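Local coordinates for hypothetic aldehyde deformylating oxygenase (PDB 5V4T), which probably acts as an iron-dependent oxidoreductase of the ferritin-like, diiron type, with aldehyde deformylating oxygenase activity, at residues K3-T8 with Y129-F134; D30-L35 with L85-V90. All blocks are in the same frame, centred on the assembly; numbering follows the deposited sequence.

Contact 1 (K3-T8 with Y129-F134); sequences KNWFST and YNLLKF
The carboxamide of Asn4 reaches out to the backbone of Asn130, its ND2 giving a hydrogen bond of 3.0 Å to Asn130 O at an N-H...O angle of 165°. The acceptor lies almost in the Asn4 amide plane, but ND2 stands above the plane of the Asn130 carbonyl, so no lone pair is addressed, although the bond is nearly straight at the hydrogen. With chi1 at 57°, CG of Asn4 sits between its own backbone N and carbonyl carbon, which aims the amide at the other segment. OD1 of Asn4 lies 2.9 Å from a water O, probably as acceptor, and that water accepts from Leu132 N. Asn4 docks on a helix junction: Asn130, at positive phi, is the C-prime residue of the Schellman motif that ends helix 98-128, and Leu131 is the N-cap of helix 132-155. An alanine in place of Asn4 would be likely to leave Asn130 O without this donor and the water at Leu132 N without its Asn4 anchor. Next to the amide, Leu131 splits its two methyls: CD2 approaches Asn4 OD1 and lies 3.8 Å from Thr8 OG1, while CD1 meets the edge of the Trp5 ring, 3.9 Å from CE3. The Trp5 indole, whose NE1 is hydrogen-bonded to Asp71, reaches this methyl with CG anti to its backbone N (chi1 172°). Thr8 turns CG2 obliquely onto the Tyr129 ring, 4.1 Å from CD1, and a water joins Thr8 OG1 to Tyr129 O.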
loop_
_atom_site.group_PDB
_atom_site.type_symbol
_atom_site.label_atom_id
_atom_site.label_comp_id
_atom_site.label_asym_id
_atom_site.label_seq_id
_atom_site.Cartn_x
_atom_site.Cartn_y
_atom_site.Cartn_z
ATOM N N LYS A 3 8.182 -17.995 14.980
ATOM C CA LYS A 3 9.396 -18.694 15.477
ATOM C C LYS A 3 10.232 -19.333 14.365
ATOM O O LYS A 3 11.448 -19.539 14.562
ATOM C CB LYS A 3 9.023 -19.740 16.548
ATOM C CG LYS A 3 7.933 -20.733 16.140
ATOM C CD LYS A 3 7.090 -21.146 17.353
ATOM C CE LYS A 3 5.647 -21.505 16.998
ATOM N NZ LYS A 3 5.588 -22.637 16.037
ATOM N N ASN A 4 9.621 -19.657 13.209
ATOM C CA ASN A 4 10.369 -20.123 12.055
ATOM C C ASN A 4 10.854 -19.079 11.071
ATOM O O ASN A 4 11.258 -19.433 9.991
ATOM C CB ASN A 4 9.611 -21.222 11.311
ATOM C CG ASN A 4 8.217 -20.775 10.862
ATOM O OD1 ASN A 4 7.597 -19.896 11.474
ATOM N ND2 ASN A 4 7.750 -21.370 9.784
ATOM N N TRP A 5 10.835 -17.818 11.436
ATOM C CA TRP A 5 11.309 -16.794 10.574
ATOM C C TRP A 5 12.776 -17.025 10.122
ATOM O O TRP A 5 13.077 -17.039 8.924
ATOM C CB TRP A 5 11.178 -15.460 11.264
ATOM C CG TRP A 5 11.821 -14.281 10.519
ATOM C CD1 TRP A 5 13.010 -13.675 10.798
ATOM C CD2 TRP A 5 11.326 -13.624 9.330
ATOM N NE1 TRP A 5 13.259 -12.630 9.926
ATOM C CE2 TRP A 5 12.251 -12.617 8.977
ATOM C CE3 TRP A 5 10.163 -13.779 8.547
ATOM C CZ2 TRP A 5 12.044 -11.758 7.917
ATOM C CZ3 TRP A 5 9.996 -12.965 7.480
ATOM C CH2 TRP A 5 10.915 -11.958 7.149
ATOM N N PHE A 6 13.683 -17.272 11.088
ATOM C CA PHE A 6 15.077 -17.352 10.709
ATOM C C PHE A 6 15.435 -18.631 10.001
ATOM O O PHE A 6 16.483 -18.685 9.323
ATOM C CB PHE A 6 16.020 -17.031 11.912
ATOM C CG PHE A 6 16.102 -15.589 12.212
ATOM C CD1 PHE A 6 16.616 -14.724 11.276
ATOM C CD2 PHE A 6 15.589 -15.071 13.354
ATOM C CE1 PHE A 6 16.652 -13.373 11.534
ATOM C CE2 PHE A 6 15.606 -13.723 13.608
ATOM C CZ PHE A 6 16.161 -12.881 12.701
ATOM N N SER A 7 14.579 -19.644 10.060
ATOM C CA SER A 7 14.800 -20.801 9.240
ATOM C C SER A 7 14.262 -20.656 7.820
ATOM O O SER A 7 14.470 -21.492 6.972
ATOM C CB SER A 7 14.259 -22.036 9.951
ATOM O OG SER A 7 12.943 -21.908 10.283
ATOM N N THR A 8 13.579 -19.565 7.538
ATOM C CA THR A 8 13.253 -19.201 6.169
ATOM C C THR A 8 14.523 -18.779 5.393
ATOM O O THR A 8 15.375 -18.070 5.940
ATOM C CB THR A 8 12.176 -18.092 6.232
ATOM O OG1 THR A 8 11.106 -18.538 7.088
ATOM C CG2 THR A 8 11.648 -17.682 4.848
ATOM N N TYR A 129 5.838 -20.420 3.081
ATOM C CA TYR A 129 6.900 -20.624 4.062
ATOM C C TYR A 129 6.383 -20.832 5.475
ATOM O O TYR A 129 7.141 -20.798 6.442
ATOM C CB TYR A 129 8.001 -19.526 3.944
ATOM C CG TYR A 129 8.752 -19.669 2.660
ATOM C CD1 TYR A 129 9.823 -20.590 2.550
ATOM C CD2 TYR A 129 8.344 -19.010 1.517
ATOM C CE1 TYR A 129 10.467 -20.737 1.377
ATOM C CE2 TYR A 129 8.979 -19.207 0.305
ATOM C CZ TYR A 129 10.034 -20.095 0.242
ATOM O OH TYR A 129 10.707 -20.302 -0.934
ATOM N N ASN A 130 5.088 -21.080 5.619
ATOM C CA ASN A 130 4.515 -21.378 6.909
ATOM C C ASN A 130 4.772 -20.370 8.012
ATOM O O ASN A 130 4.900 -20.749 9.181
ATOM C CB ASN A 130 4.974 -22.792 7.335
ATOM C CG ASN A 130 4.666 -23.811 6.267
ATOM O OD1 ASN A 130 5.561 -24.458 5.731
ATOM N ND2 ASN A 130 3.424 -23.874 5.875
ATOM N N LEU A 131 4.754 -19.074 7.650
ATOM C CA LEU A 131 4.873 -17.993 8.599
ATOM C C LEU A 131 3.465 -17.614 9.080
ATOM O O LEU A 131 2.825 -16.738 8.529
ATOM C CB LEU A 131 5.561 -16.781 8.009
ATOM C CG LEU A 131 7.009 -17.073 7.519
ATOM C CD1 LEU A 131 7.565 -15.994 6.667
ATOM C CD2 LEU A 131 7.888 -17.310 8.772
ATOM N N LEU A 132 2.970 -18.318 10.067
ATOM C CA LEU A 132 1.539 -18.317 10.319
ATOM C C LEU A 132 0.989 -17.024 10.869
ATOM O O LEU A 132 -0.054 -16.573 10.396
ATOM C CB LEU A 132 1.127 -19.438 11.269
ATOM C CG LEU A 132 1.472 -20.819 10.777
ATOM C CD1 LEU A 132 0.918 -21.876 11.726
ATOM C CD2 LEU A 132 0.954 -21.088 9.362
ATOM N N LYS A 133 1.654 -16.416 11.856
ATOM C CA LYS A 133 1.187 -15.155 12.400
ATOM C C LYS A 133 1.316 -14.063 11.365
ATOM O O LYS A 133 0.446 -13.215 11.264
ATOM C CB LYS A 133 1.974 -14.800 13.665
ATOM C CG LYS A 133 1.693 -15.789 14.772
ATOM C CD LYS A 133 2.576 -15.432 15.965
ATOM C CE LYS A 133 2.585 -16.543 16.965
ATOM N NZ LYS A 133 3.528 -16.149 18.058
ATOM N N PHE A 134 2.396 -14.062 10.602
ATOM C CA PHE A 134 2.560 -13.059 9.566
ATOM C C PHE A 134 1.412 -13.179 8.565
ATOM O O PHE A 134 0.794 -12.179 8.170
ATOM C CB PHE A 134 3.907 -13.172 8.864
ATOM C CG PHE A 134 4.218 -11.996 7.978
ATOM C CD1 PHE A 134 4.646 -10.785 8.490
ATOM C CD2 PHE A 134 4.005 -12.097 6.635
ATOM C CE1 PHE A 134 4.951 -9.723 7.665
ATOM C CE2 PHE A 134 4.290 -11.052 5.806
ATOM C CZ PHE A 134 4.802 -9.873 6.311
HETATM O O HOH W 1 5.608 -18.305 16.753
HETATM O O HOH W 2 4.749 -20.120 12.099
HETATM O O HOH W 3 9.907 -21.004 6.741
#

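Contact 2 (D30-L35 with L85-V90)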
loop_
_atom_site.group_PDB
_atom_site.type_symbol
_atom_site.label_atom_id
_atom_site.label_comp_id
_atom_site.label_asym_id
_atom_site.label_seq_id
_atom_site.Cartn_x
_atom_site.Cartn_y
_atom_site.Cartn_z
ATOM N N ASP A 30 9.796 9.402 8.960
ATOM C CA ASP A 30 9.899 10.818 9.459
ATOM C C ASP A 30 9.743 11.885 8.369
ATOM O O ASP A 30 9.298 13.008 8.643
ATOM C CB ASP A 30 11.232 11.047 10.156
ATOM C CG ASP A 30 11.282 10.425 11.543
ATOM O OD1 ASP A 30 10.383 9.616 11.901
ATOM O OD2 ASP A 30 12.228 10.750 12.287
ATOM N N ARG A 31 10.135 11.551 7.137
ATOM C CA ARG A 31 9.917 12.450 5.978
ATOM C C ARG A 31 8.470 12.938 5.861
ATOM O O ARG A 31 8.197 14.084 5.468
ATOM C CB ARG A 31 10.329 11.760 4.663
ATOM C CG ARG A 31 10.276 12.650 3.437
ATOM C CD ARG A 31 10.717 11.846 2.209
ATOM N NE ARG A 31 10.715 12.630 0.998
ATOM C CZ ARG A 31 11.767 13.250 0.469
ATOM N NH1 ARG A 31 12.954 13.229 1.042
ATOM N NH2 ARG A 31 11.625 13.914 -0.654
ATOM N N TRP A 32 7.546 12.054 6.218
ATOM C CA TRP A 32 6.137 12.301 6.032
ATOM C C TRP A 32 5.397 12.355 7.374
ATOM O O TRP A 32 4.200 12.059 7.473
ATOM C CB TRP A 32 5.552 11.179 5.131
ATOM C CG TRP A 32 6.211 11.082 3.787
ATOM C CD1 TRP A 32 6.259 12.045 2.803
ATOM C CD2 TRP A 32 6.844 9.923 3.249
ATOM N NE1 TRP A 32 6.955 11.560 1.713
ATOM C CE2 TRP A 32 7.334 10.266 1.971
ATOM C CE3 TRP A 32 7.134 8.667 3.753
ATOM C CZ2 TRP A 32 8.019 9.369 1.174
ATOM C CZ3 TRP A 32 7.814 7.769 2.961
ATOM C CH2 TRP A 32 8.271 8.133 1.684
ATOM N N LYS A 33 6.088 12.807 8.394
ATOM C CA LYS A 33 5.472 13.006 9.715
ATOM C C LYS A 33 4.164 13.801 9.638
ATOM O O LYS A 33 3.197 13.534 10.385
ATOM C CB LYS A 33 6.482 13.767 10.569
ATOM C CG LYS A 33 6.031 14.043 11.989
ATOM C CD LYS A 33 7.126 14.816 12.716
ATOM C CE LYS A 33 6.500 15.628 13.844
ATOM N NZ LYS A 33 7.584 16.208 14.672
ATOM N N ILE A 34 4.149 14.794 8.746
ATOM C CA ILE A 34 3.024 15.692 8.579
ATOM C C ILE A 34 1.727 14.966 8.190
ATOM O O ILE A 34 0.626 15.491 8.419
ATOM C CB ILE A 34 3.329 16.813 7.539
ATOM C CG1 ILE A 34 2.379 17.982 7.651
ATOM C CG2 ILE A 34 3.334 16.277 6.114
ATOM C CD1 ILE A 34 2.932 19.246 7.036
ATOM N N LEU A 35 1.851 13.775 7.582
ATOM C CA LEU A 35 0.656 13.041 7.169
ATOM C C LEU A 35 -0.189 12.614 8.309
ATOM O O LEU A 35 -1.385 12.444 8.144
ATOM C CB LEU A 35 1.027 11.766 6.352
ATOM C CG LEU A 35 1.438 11.987 4.895
ATOM C CD1 LEU A 35 1.905 10.654 4.317
ATOM C CD2 LEU A 35 0.251 12.483 4.079
ATOM N N LEU A 85 5.644 9.061 -4.717
ATOM C CA LEU A 85 4.243 8.831 -4.495
ATOM C C LEU A 85 3.784 9.482 -3.232
ATOM O O LEU A 85 2.783 10.162 -3.204
ATOM C CB LEU A 85 3.954 7.295 -4.480
ATOM C CG LEU A 85 2.508 6.885 -4.162
ATOM C CD1 LEU A 85 1.600 7.238 -5.278
ATOM C CD2 LEU A 85 2.477 5.375 -3.944
ATOM N N PHE A 86 4.520 9.289 -2.154
ATOM C CA PHE A 86 4.118 9.803 -0.876
ATOM C C PHE A 86 4.389 11.294 -0.735
ATOM O O PHE A 86 3.602 11.940 -0.072
ATOM C CB PHE A 86 4.612 8.936 0.262
ATOM C CG PHE A 86 3.771 7.683 0.432
ATOM C CD1 PHE A 86 2.564 7.756 1.047
ATOM C CD2 PHE A 86 4.159 6.496 -0.113
ATOM C CE1 PHE A 86 1.752 6.648 1.198
ATOM C CE2 PHE A 86 3.342 5.366 0.003
ATOM C CZ PHE A 86 2.126 5.469 0.633
ATOM N N ASP A 87 5.424 11.818 -1.391
ATOM C CA ASP A 87 5.600 13.306 -1.419
ATOM C C ASP A 87 4.352 13.939 -2.049
ATOM O O ASP A 87 3.813 14.936 -1.577
ATOM C CB ASP A 87 6.836 13.699 -2.226
ATOM C CG ASP A 87 8.154 13.430 -1.477
ATOM O OD1 ASP A 87 8.181 13.040 -0.265
ATOM O OD2 ASP A 87 9.214 13.631 -2.143
ATOM N N GLY A 88 3.886 13.323 -3.123
ATOM C CA GLY A 88 2.690 13.723 -3.751
ATOM C C GLY A 88 1.460 13.672 -2.861
ATOM O O GLY A 88 0.533 14.492 -3.004
ATOM N N LEU A 89 1.343 12.652 -2.013
ATOM C CA LEU A 89 0.186 12.570 -1.146
ATOM C C LEU A 89 0.155 13.724 -0.152
ATOM O O LEU A 89 -0.904 14.228 0.153
ATOM C CB LEU A 89 0.137 11.247 -0.428
ATOM C CG LEU A 89 -1.026 10.911 0.471
ATOM C CD1 LEU A 89 -2.256 10.794 -0.375
ATOM C CD2 LEU A 89 -0.709 9.626 1.250
ATOM N N VAL A 90 1.297 14.114 0.372
ATOM C CA VAL A 90 1.331 15.282 1.252
ATOM C C VAL A 90 0.751 16.511 0.507
ATOM O O VAL A 90 -0.117 17.256 1.045
ATOM C CB VAL A 90 2.759 15.540 1.752
ATOM C CG1 VAL A 90 2.860 16.920 2.410
ATOM C CG2 VAL A 90 3.195 14.450 2.707
#
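Asp87 receives three hydrogen bonds from Arg31 and Trp32, pinning the turn that leads into helix 34-46 against helix 80-93 of this ferritin-like helical bundle. Arg31 presents NE and NH2 together to the two oxygens: NE gives to OD1 of Asp87 at 2.9 Å and nearly straight (173°), and NH2 gives to OD2 of Asp87 at 2.8 Å. Guanidinium and carboxylate are nearly coplanar, and both oxygens are met on their syn sides, a two-pronged salt bridge that should restrain rotation of the carboxylate. The arginine side chain, stretched out as far as NE, brings the guanidinium there. On its anti side OD1 also accepts from Trp32 NE1, 2.8 Å away, so the indole N-H of a buried tryptophan is satisfied by an acid whose charge Arg31 probably balances.

The indole itself is sandwiched, with Arg31 CD over one face and Phe86 CB over the other. Phe86 also turns its ring edge toward the indole in an edge-to-face pair, and its side chain lies about 9 Å from the bound iron. Farther along, apolar groups take over: Val90 CG2 sits 3.7 Å from Leu35 CG, and its CG1 packs on Ile34 CG2, while Leu35 CD2 rests on Leu89 CD2. Phe86 CB makes a CH-pi contact with Trp32, 3.7 Å from the centroid of its six-membered ring and 21° off the normal.

How the contacts relate
Both contacts are partly buried and neither shares a helix with the other: contact 1 sets the N-terminal loop on the junction between helices 98-128 and 132-155, whereas contact 2 joins the approach to helix 34-46 with helix 80-93. Their centres are 32 Å apart and their nearest atoms about 17 Å. Contact 1 lies farther out, 22 Å from the chain centre against 14 Å, and away from the iron; in contact 2 the side chains of the metal ligands Glu57 and Glu111 lie about 8 Å from that of Phe86. Chemistry follows place: contact 1 pairs water-mediated and side-chain-to-backbone bonds with a small apolar patch around Leu131, while contact 2 combines a charged pair with aromatic and aliphatic packing.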